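Local coordinates for cation-transporting ATPase, E1-E2 family protein (Streptococcus pneumoniae, PDB 4F2F) that exports copper(I) as a P-type ATPase and binds a pair of copper(I) ions in its cupredoxin-like metal-binding domain, at residues 42-47 / 63-68; 48-53 / 87-92. All coordinates share one frame; numbering follows the deposited sequence.

Contact 1 of 2, residues 42-47 / 63-68; sequences FHRATP and EPIGVD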
ATOM      1  N   PHE A  42      -5.490   0.723   4.025  1.00 15.26           N
ATOM      2  CA  PHE A  42      -6.251   0.002   3.015  1.00 14.72           C
ATOM      3  C   PHE A  42      -7.706  -0.135   3.445  1.00 15.52           C
ATOM      4  O   PHE A  42      -7.991  -0.495   4.586  1.00 17.38           O
ATOM      5  CB  PHE A  42      -5.669  -1.397   2.814  1.00 16.32           C
ATOM      6  CG  PHE A  42      -4.398  -1.425   2.011  1.00 14.08           C
ATOM      7  CD1 PHE A  42      -3.179  -1.126   2.601  1.00 15.59           C
ATOM      8  CD2 PHE A  42      -4.420  -1.774   0.673  1.00 16.28           C
ATOM      9  CE1 PHE A  42      -2.009  -1.162   1.862  1.00 15.16           C
ATOM     10  CE2 PHE A  42      -3.252  -1.813  -0.067  1.00 15.58           C
ATOM     11  CZ  PHE A  42      -2.046  -1.506   0.528  1.00 16.30           C
ATOM     12  N   HIS A  43      -8.627   0.149   2.534  1.00 15.19           N
ATOM     13  CA  HIS A  43     -10.040  -0.116   2.781  1.00 17.20           C
ATOM     14  C   HIS A  43     -10.531  -1.182   1.817  1.00 18.12           C
ATOM     15  O   HIS A  43     -10.483  -0.995   0.601  1.00 17.46           O
ATOM     16  CB  HIS A  43     -10.878   1.155   2.623  1.00 18.84           C
ATOM     17  CG  HIS A  43     -12.353   0.922   2.744  1.00 19.94           C
ATOM     18  ND1 HIS A  43     -13.252   1.332   1.785  1.00 26.37           N
ATOM     19  CD2 HIS A  43     -13.082   0.313   3.710  1.00 25.65           C
ATOM     20  CE1 HIS A  43     -14.475   0.990   2.155  1.00 23.42           C
ATOM     21  NE2 HIS A  43     -14.398   0.370   3.319  1.00 23.48           N
ATOM     22  N   ARG A  44     -11.003  -2.302   2.356  1.00 15.72           N
ATOM     23  CA  ARG A  44     -11.540  -3.363   1.512  1.00 15.03           C
ATOM     24  C   ARG A  44     -13.007  -3.108   1.188  1.00 18.22           C
ATOM     25  O   ARG A  44     -13.887  -3.338   2.019  1.00 18.51           O
ATOM     26  CB  ARG A  44     -11.369  -4.729   2.173  1.00 14.66           C
ATOM     27  CG  ARG A  44     -11.918  -5.870   1.335  1.00 15.78           C
ATOM     28  CD  ARG A  44     -11.674  -7.218   1.982  1.00 16.37           C
ATOM     29  NE  ARG A  44     -12.494  -8.249   1.350  1.00 16.21           N
ATOM     30  CZ  ARG A  44     -12.654  -9.480   1.823  1.00 16.19           C
ATOM     31  NH1 ARG A  44     -12.044  -9.854   2.936  1.00 17.22           N
ATOM     32  NH2 ARG A  44     -13.433 -10.338   1.178  1.00 16.64           N
ATOM     33  N   ALA A  45     -13.264  -2.639  -0.030  1.00 16.83           N
ATOM     34  CA  ALA A  45     -14.609  -2.258  -0.444  1.00 17.37           C
ATOM     35  C   ALA A  45     -15.267  -3.306  -1.335  1.00 23.37           C
ATOM     36  O   ALA A  45     -16.215  -3.003  -2.060  1.00 31.31           O
ATOM     37  CB  ALA A  45     -14.576  -0.916  -1.153  1.00 23.12           C
ATOM     38  N   THR A  46     -14.765  -4.534  -1.283  1.00 17.96           N
ATOM     39  CA  THR A  46     -15.319  -5.612  -2.089  1.00 19.29           C
ATOM     40  C   THR A  46     -15.466  -6.887  -1.269  1.00 19.90           C
ATOM     41  O   THR A  46     -14.612  -7.194  -0.438  1.00 17.90           O
ATOM     42  CB  THR A  46     -14.445  -5.896  -3.326  1.00 21.27           C
ATOM     43  OG1 THR A  46     -14.885  -7.105  -3.957  1.00 22.43           O
ATOM     44  CG2 THR A  46     -12.986  -6.044  -2.924  1.00 21.71           C
ATOM     45  N   PRO A  47     -16.560  -7.630  -1.491  1.00 16.49           N
ATOM     46  CA  PRO A  47     -16.754  -8.907  -0.798  1.00 19.61           C
ATOM     47  C   PRO A  47     -15.928 -10.043  -1.401  1.00 15.94           C
ATOM     48  O   PRO A  47     -15.965 -11.155  -0.880  1.00 18.18           O
ATOM     49  CB  PRO A  47     -18.249  -9.181  -0.986  1.00 21.25           C
ATOM     50  CG  PRO A  47     -18.600  -8.472  -2.240  1.00 20.16           C
ATOM     51  CD  PRO A  47     -17.744  -7.240  -2.276  1.00 18.05           C
ATOM     52  N   GLU A  63      -1.134  -9.197   6.039  1.00 15.84           N
ATOM     53  CA  GLU A  63      -2.183  -8.798   6.963  1.00 14.73           C
ATOM     54  C   GLU A  63      -3.561  -9.134   6.414  1.00 15.64           C
ATOM     55  O   GLU A  63      -3.872  -8.798   5.273  1.00 16.08           O
ATOM     56  CB  GLU A  63      -2.091  -7.290   7.220  1.00 17.01           C
ATOM     57  CG  GLU A  63      -3.080  -6.758   8.239  1.00 21.80           C
ATOM     58  CD  GLU A  63      -2.760  -7.212   9.647  1.00 24.24           C
ATOM     59  OE1 GLU A  63      -3.682  -7.241  10.489  1.00 25.91           O
ATOM     60  OE2 GLU A  63      -1.584  -7.539   9.913  1.00 27.69           O
ATOM     61  N   PRO A  64      -4.399  -9.795   7.225  1.00 15.32           N
ATOM     62  CA  PRO A  64      -5.776 -10.038   6.791  1.00 18.33           C
ATOM     63  C   PRO A  64      -6.590  -8.752   6.845  1.00 15.53           C
ATOM     64  O   PRO A  64      -6.280  -7.850   7.631  1.00 16.95           O
ATOM     65  CB  PRO A  64      -6.299 -11.031   7.831  1.00 16.00           C
ATOM     66  CG  PRO A  64      -5.509 -10.725   9.061  1.00 20.58           C
ATOM     67  CD  PRO A  64      -4.138 -10.316   8.580  1.00 17.69           C
ATOM     68  N   ILE A  65      -7.614  -8.661   6.006  1.00 15.45           N
ATOM     69  CA  ILE A  65      -8.515  -7.521   6.044  1.00 16.78           C
ATOM     70  C   ILE A  65      -9.925  -7.971   5.677  1.00 17.14           C
ATOM     71  O   ILE A  65     -10.136  -8.614   4.647  1.00 16.82           O
ATOM     72  CB  ILE A  65      -8.023  -6.362   5.132  1.00 15.96           C
ATOM     73  CG1 ILE A  65      -8.944  -5.142   5.258  1.00 16.37           C
ATOM     74  CG2 ILE A  65      -7.885  -6.817   3.686  1.00 17.03           C
ATOM     75  CD1 ILE A  65      -8.440  -3.917   4.516  1.00 17.62           C
ATOM     76  N   GLY A  66     -10.880  -7.646   6.540  1.00 18.25           N
ATOM     77  CA  GLY A  66     -12.251  -8.083   6.367  1.00 20.69           C
ATOM     78  C   GLY A  66     -13.041  -7.169   5.455  1.00 18.96           C
ATOM     79  O   GLY A  66     -12.614  -6.055   5.151  1.00 17.97           O
ATOM     80  N   VAL A  67     -14.199  -7.648   5.013  1.00 21.24           N
ATOM     81  CA  VAL A  67     -15.075  -6.861   4.159  1.00 19.82           C
ATOM     82  C   VAL A  67     -15.453  -5.551   4.844  1.00 20.64           C
ATOM     83  O   VAL A  67     -15.893  -5.545   5.994  1.00 22.08           O
ATOM     84  CB  VAL A  67     -16.353  -7.639   3.806  1.00 23.85           C
ATOM     85  CG1 VAL A  67     -17.145  -6.904   2.734  1.00 25.57           C
ATOM     86  CG2 VAL A  67     -16.004  -9.045   3.345  1.00 23.56           C
ATOM     87  N   ASP A  68     -15.267  -4.446   4.127  1.00 21.86           N
ATOM     88  CA  ASP A  68     -15.598  -3.112   4.630  1.00 20.95           C
ATOM     89  C   ASP A  68     -14.761  -2.691   5.834  1.00 22.85           C
ATOM     90  O   ASP A  68     -15.120  -1.754   6.545  1.00 27.22           O
ATOM     91  CB  ASP A  68     -17.089  -3.005   4.966  1.00 25.73           C
ATOM     92  CG  ASP A  68     -17.973  -3.161   3.746  1.00 33.77           C
ATOM     93  OD1 ASP A  68     -17.476  -2.969   2.617  1.00 39.27           O
ATOM     94  OD2 ASP A  68     -19.169  -3.471   3.919  1.00 46.41           O
TER
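At one end of the cupredoxin-like domain, where strand 38-44 runs out into the loop 45-47, Arg-44 reaches across to the loop 65-68 that follows strand 61-64, and it shows how a single arginine can tie two strand exits together. Its CG lies opposite the backbone N (chi1 180°) and the chain stays extended as far as NE, so the aliphatic part passes beside the carbonyl of Gly-66, with CD 3.5 Å from Gly-66 O. At the far end NH1 donates to Ile-65 O over 2.8 Å, a fairly straight bond (158°) whose acceptor lies in the guanidinium plane. NE turns back to its own segment and donates to Thr-46 O at 3.0 Å, that oxygen standing somewhat out of the guanidinium plane. NH2 bonds Asn-49 OD1, and only weakly Pro-47 O. Val-67 CG2 sits over one face of the group, 3.6 Å from NH2 and offset toward the rim. The backbones are tied as well, since Asp-68 N donates to Arg-44 O at 2.8 Å. Deeper in, the extended Ile-65 side chain brings CD1 to Phe-42 CB (4.1 Å) and Arg-44 CB, while Ile-54 of strand 53-56 adjoins both Phe-42 and Ile-65. The guanidinium is thus met mainly by carbonyl and amide oxygens, with no carboxylate of the two segments bonded to it. Such neutral acceptors would fix the rotation of the cation and hold the two loops together, its charge probably offset by several carbonyl and amide dipoles rather than by one paired carboxylate.

Contact 2 of 2, residues 48-53 / 87-92; sequences SNCYKE and CGMKMQ. With CU1 (copper (I) ion), chain C; CU1 (copper (I) ion), chain B.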
ATOM      1  N   SER A  48     -15.194  -9.776  -2.478  1.00 16.31           N
ATOM      2  CA  SER A  48     -14.340 -10.804  -3.075  1.00 13.74           C
ATOM      3  C   SER A  48     -13.172 -11.164  -2.170  1.00 18.20           C
ATOM      4  O   SER A  48     -12.423 -10.287  -1.736  1.00 17.11           O
ATOM      5  CB  SER A  48     -13.788 -10.351  -4.426  1.00 16.82           C
ATOM      6  OG  SER A  48     -12.829 -11.281  -4.906  1.00 18.82           O
ATOM      7  N   ASN A  49     -12.996 -12.452  -1.903  1.00 15.29           N
ATOM      8  CA  ASN A  49     -11.876 -12.884  -1.074  1.00 15.91           C
ATOM      9  C   ASN A  49     -10.516 -12.795  -1.764  1.00 16.07           C
ATOM     10  O   ASN A  49      -9.488 -13.089  -1.154  1.00 15.98           O
ATOM     11  CB  ASN A  49     -12.103 -14.287  -0.507  1.00 16.12           C
ATOM     12  CG  ASN A  49     -12.742 -14.259   0.867  1.00 14.49           C
ATOM     13  OD1 ASN A  49     -12.894 -13.198   1.473  1.00 16.56           O
ATOM     14  ND2 ASN A  49     -13.117 -15.429   1.367  1.00 18.15           N
ATOM     15  N   CYS A  50     -10.501 -12.379  -3.026  1.00 15.61           N
ATOM     16  CA  CYS A  50      -9.233 -12.116  -3.697  1.00 16.07           C
ATOM     17  C   CYS A  50      -8.482 -11.025  -2.936  1.00 13.97           C
ATOM     18  O   CYS A  50      -7.256 -10.939  -3.001  1.00 15.19           O
ATOM     19  CB  CYS A  50      -9.466 -11.700  -5.153  1.00 16.30           C
ATOM     20  SG  CYS A  50      -7.981 -11.661  -6.184  1.00 15.91           S
ATOM     21  N   TYR A  51      -9.231 -10.215  -2.190  1.00 15.52           N
ATOM     22  CA  TYR A  51      -8.675  -9.074  -1.465  1.00 14.29           C
ATOM     23  C   TYR A  51      -8.659  -9.270   0.053  1.00 15.59           C
ATOM     24  O   TYR A  51      -8.575  -8.293   0.799  1.00 15.38           O
ATOM     25  CB  TYR A  51      -9.467  -7.804  -1.795  1.00 16.22           C
ATOM     26  CG  TYR A  51      -9.501  -7.454  -3.266  1.00 16.79           C
ATOM     27  CD1 TYR A  51      -8.612  -6.533  -3.799  1.00 17.73           C
ATOM     28  CD2 TYR A  51     -10.429  -8.038  -4.119  1.00 19.05           C
ATOM     29  CE1 TYR A  51      -8.644  -6.205  -5.141  1.00 20.29           C
ATOM     30  CE2 TYR A  51     -10.468  -7.717  -5.460  1.00 18.25           C
ATOM     31  CZ  TYR A  51      -9.573  -6.801  -5.967  1.00 19.19           C
ATOM     32  OH  TYR A  51      -9.608  -6.480  -7.307  1.00 23.93           O
ATOM     33  N   LYS A  52      -8.728 -10.516   0.515  1.00 14.61           N
ATOM     34  CA  LYS A  52      -8.830 -10.766   1.955  1.00 15.36           C
ATOM     35  C   LYS A  52      -7.509 -10.574   2.699  1.00 15.96           C
ATOM     36  O   LYS A  52      -7.483 -10.580   3.929  1.00 15.06           O
ATOM     37  CB  LYS A  52      -9.391 -12.164   2.239  1.00 14.99           C
ATOM     38  CG  LYS A  52      -8.408 -13.306   2.024  1.00 17.51           C
ATOM     39  CD  LYS A  52      -9.033 -14.641   2.415  1.00 18.04           C
ATOM     40  CE  LYS A  52      -7.994 -15.746   2.431  1.00 20.15           C
ATOM     41  NZ  LYS A  52      -8.588 -17.050   2.845  1.00 25.80           N
ATOM     42  N   GLU A  53      -6.421 -10.404   1.957  1.00 14.19           N
ATOM     43  CA  GLU A  53      -5.108 -10.192   2.560  1.00 14.86           C
ATOM     44  C   GLU A  53      -4.322  -9.110   1.830  1.00 15.97           C
ATOM     45  O   GLU A  53      -4.535  -8.864   0.643  1.00 15.56           O
ATOM     46  CB  GLU A  53      -4.314 -11.504   2.603  1.00 15.22           C
ATOM     47  CG  GLU A  53      -4.834 -12.496   3.636  1.00 15.07           C
ATOM     48  CD  GLU A  53      -4.452 -13.929   3.324  1.00 18.49           C
ATOM     49  OE1 GLU A  53      -3.715 -14.157   2.342  1.00 19.25           O
ATOM     50  OE2 GLU A  53      -4.899 -14.833   4.064  1.00 23.27           O
ATOM     51  N   CYS A  87      -2.363  -8.202  -3.227  1.00 14.68           N
ATOM     52  CA  CYS A  87      -3.225  -9.001  -2.370  1.00 14.32           C
ATOM     53  C   CYS A  87      -2.473 -10.265  -1.976  1.00 13.98           C
ATOM     54  O   CYS A  87      -1.374 -10.523  -2.471  1.00 16.86           O
ATOM     55  CB  CYS A  87      -4.521  -9.362  -3.090  1.00 15.12           C
ATOM     56  SG  CYS A  87      -4.289 -10.487  -4.481  1.00 14.63           S
ATOM     57  N   GLY A  88      -3.065 -11.049  -1.084  1.00 14.86           N
ATOM     58  CA  GLY A  88      -2.442 -12.279  -0.631  1.00 16.59           C
ATOM     59  C   GLY A  88      -2.317 -13.336  -1.712  1.00 16.96           C
ATOM     60  O   GLY A  88      -1.576 -14.302  -1.550  1.00 19.67           O
ATOM     61  N   MET A  89      -3.037 -13.161  -2.816  1.00 17.49           N
ATOM     62  CA  MET A  89      -2.993 -14.131  -3.906  1.00 16.21           C
ATOM     63  C   MET A  89      -2.001 -13.705  -4.979  1.00 18.72           C
ATOM     64  O   MET A  89      -1.731 -14.457  -5.920  1.00 19.88           O
ATOM     65  CB  MET A  89      -4.377 -14.300  -4.533  1.00 16.07           C
ATOM     66  CG  MET A  89      -5.475 -14.681  -3.554  1.00 16.04           C
ATOM     67  SD  MET A  89      -7.027 -15.045  -4.401  1.00 17.95           S
ATOM     68  CE  MET A  89      -6.780 -16.756  -4.871  1.00 21.45           C
ATOM     69  N   LYS A  90      -1.475 -12.493  -4.832  1.00 18.60           N
ATOM     70  CA  LYS A  90      -0.579 -11.893  -5.817  1.00 16.85           C
ATOM     71  C   LYS A  90      -1.248 -11.726  -7.188  1.00 19.66           C
ATOM     72  O   LYS A  90      -0.570 -11.644  -8.213  1.00 23.14           O
ATOM     73  CB  LYS A  90       0.735 -12.684  -5.912  1.00 19.11           C
ATOM     74  CG  LYS A  90       1.539 -12.655  -4.614  1.00 19.81           C
ATOM     75  CD  LYS A  90       2.615 -13.733  -4.558  1.00 30.46           C
ATOM     76  CE  LYS A  90       3.758 -13.449  -5.517  1.00 34.82           C
ATOM     77  NZ  LYS A  90       4.899 -14.385  -5.293  1.00 29.00           N
ATOM     78  N   MET A  91      -2.579 -11.655  -7.190  1.00 18.15           N
ATOM     79  CA  MET A  91      -3.348 -11.443  -8.418  1.00 21.35           C
ATOM     80  C   MET A  91      -3.565  -9.959  -8.699  1.00 23.78           C
ATOM     81  O   MET A  91      -3.505  -9.520  -9.846  1.00 29.53           O
ATOM     82  CB  MET A  91      -4.699 -12.158  -8.346  1.00 19.73           C
ATOM     83  CG  MET A  91      -4.597 -13.672  -8.289  1.00 21.68           C
ATOM     84  SD  MET A  91      -6.198 -14.475  -8.091  1.00 22.63           S
ATOM     85  CE  MET A  91      -6.944 -14.183  -9.695  1.00 29.30           C
ATOM     86  N   GLN A  92      -3.830  -9.195  -7.645  1.00 18.65           N
ATOM     87  CA  GLN A  92      -3.999  -7.751  -7.765  1.00 17.69           C
ATOM     88  C   GLN A  92      -2.762  -7.051  -7.219  1.00 15.93           C
ATOM     89  O   GLN A  92      -2.409  -7.227  -6.053  1.00 17.04           O
ATOM     90  CB  GLN A  92      -5.255  -7.296  -7.018  1.00 17.93           C
ATOM     91  CG  GLN A  92      -6.544  -7.911  -7.542  1.00 20.68           C
ATOM     92  CD  GLN A  92      -6.890  -7.433  -8.938  1.00 27.34           C
ATOM     93  OE1 GLN A  92      -6.476  -6.351  -9.354  1.00 29.85           O
ATOM     94  NE2 GLN A  92      -7.649  -8.239  -9.673  1.00 39.25           N
TER
HETATM   95 CU   CU1 C 102      -7.372 -13.798  -6.307  1.00 21.26          CU
HETATM   96 CU   CU1 B 101      -6.302 -11.052  -4.968  1.00 17.67          CU
HETATM   97  O   HOH W   1      -5.824 -11.749  -0.566  1.00 15.48           O
HETATM   98  O   HOH W   2      -1.345 -14.929   1.378  1.00 22.83           O
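Cys-50 SG bridges the two copper(I) ions of a dinuclear site, which lie 3.2 Å apart, and faces Cys-87. The inner ion, chain B, is held tightly: Cys-50 supplies both SG and its backbone O, and Cys-87 SG closes the set at 2.1 Å. With chi1 at 67°, the Cys-87 sulfur lies between its own N and carbonyl carbon; Gln-92 N donates to Cys-87 SG over 3.4 Å, nearly linear at 174°, and Met-89 N and Met-91 N do so more weakly. Those amides would be expected to stabilise a thiolate. The outer ion, chain C, lies on the exposed side, bound by Met-89 SD (2.3 Å) and Met-91 SD (2.2 Å). Both chains run extended to the sulfur (chi2 -173° in Met-89), the bend at chi3 only turning the CE methyl, and an atom from outside the two segments completes the ligands. One water takes N-H bonds from Glu-53 and Gly-88 and donates to Cys-50 O; a second bridges Glu-53 OE1 to Gly-88 O. The direct Gly-88 N to Glu-53 O bond is weak. On the buried flank Gln-92 CG lies 3.4 Å from Tyr-51 OH, which accepts a hydrogen bond from Gly-24 N. The site lies at one end of the antiparallel pair 53-56 and 81-87; loop 87-92 connects strand 81-87 to its antiparallel neighbour 93-99, and Tyr-25 of strand 25-26 touches Cys-87 and Gln-92.

Contacts 1 and 2 stand side by side at the same end of the domain, their centres about 10 Å apart, and both are partly buried. Their segments alternate along the chain, residues 42-53 running without a break from contact 1 into contact 2. Ile-65 N to Lys-52 O, a probable hydrogen bond, joins them directly, Ile-65 CG2 packs against Tyr-51 O, and Thr-46 CG2 packs on the Tyr-51 ring. Contact 1 relies on backbone carbonyls around a cation, with an apolar patch beneath. In contact 2 sulfur and metal dominate, two waters bridge the segments, and the methionine side is exposed. One fastens strand exits; the other carries the copper.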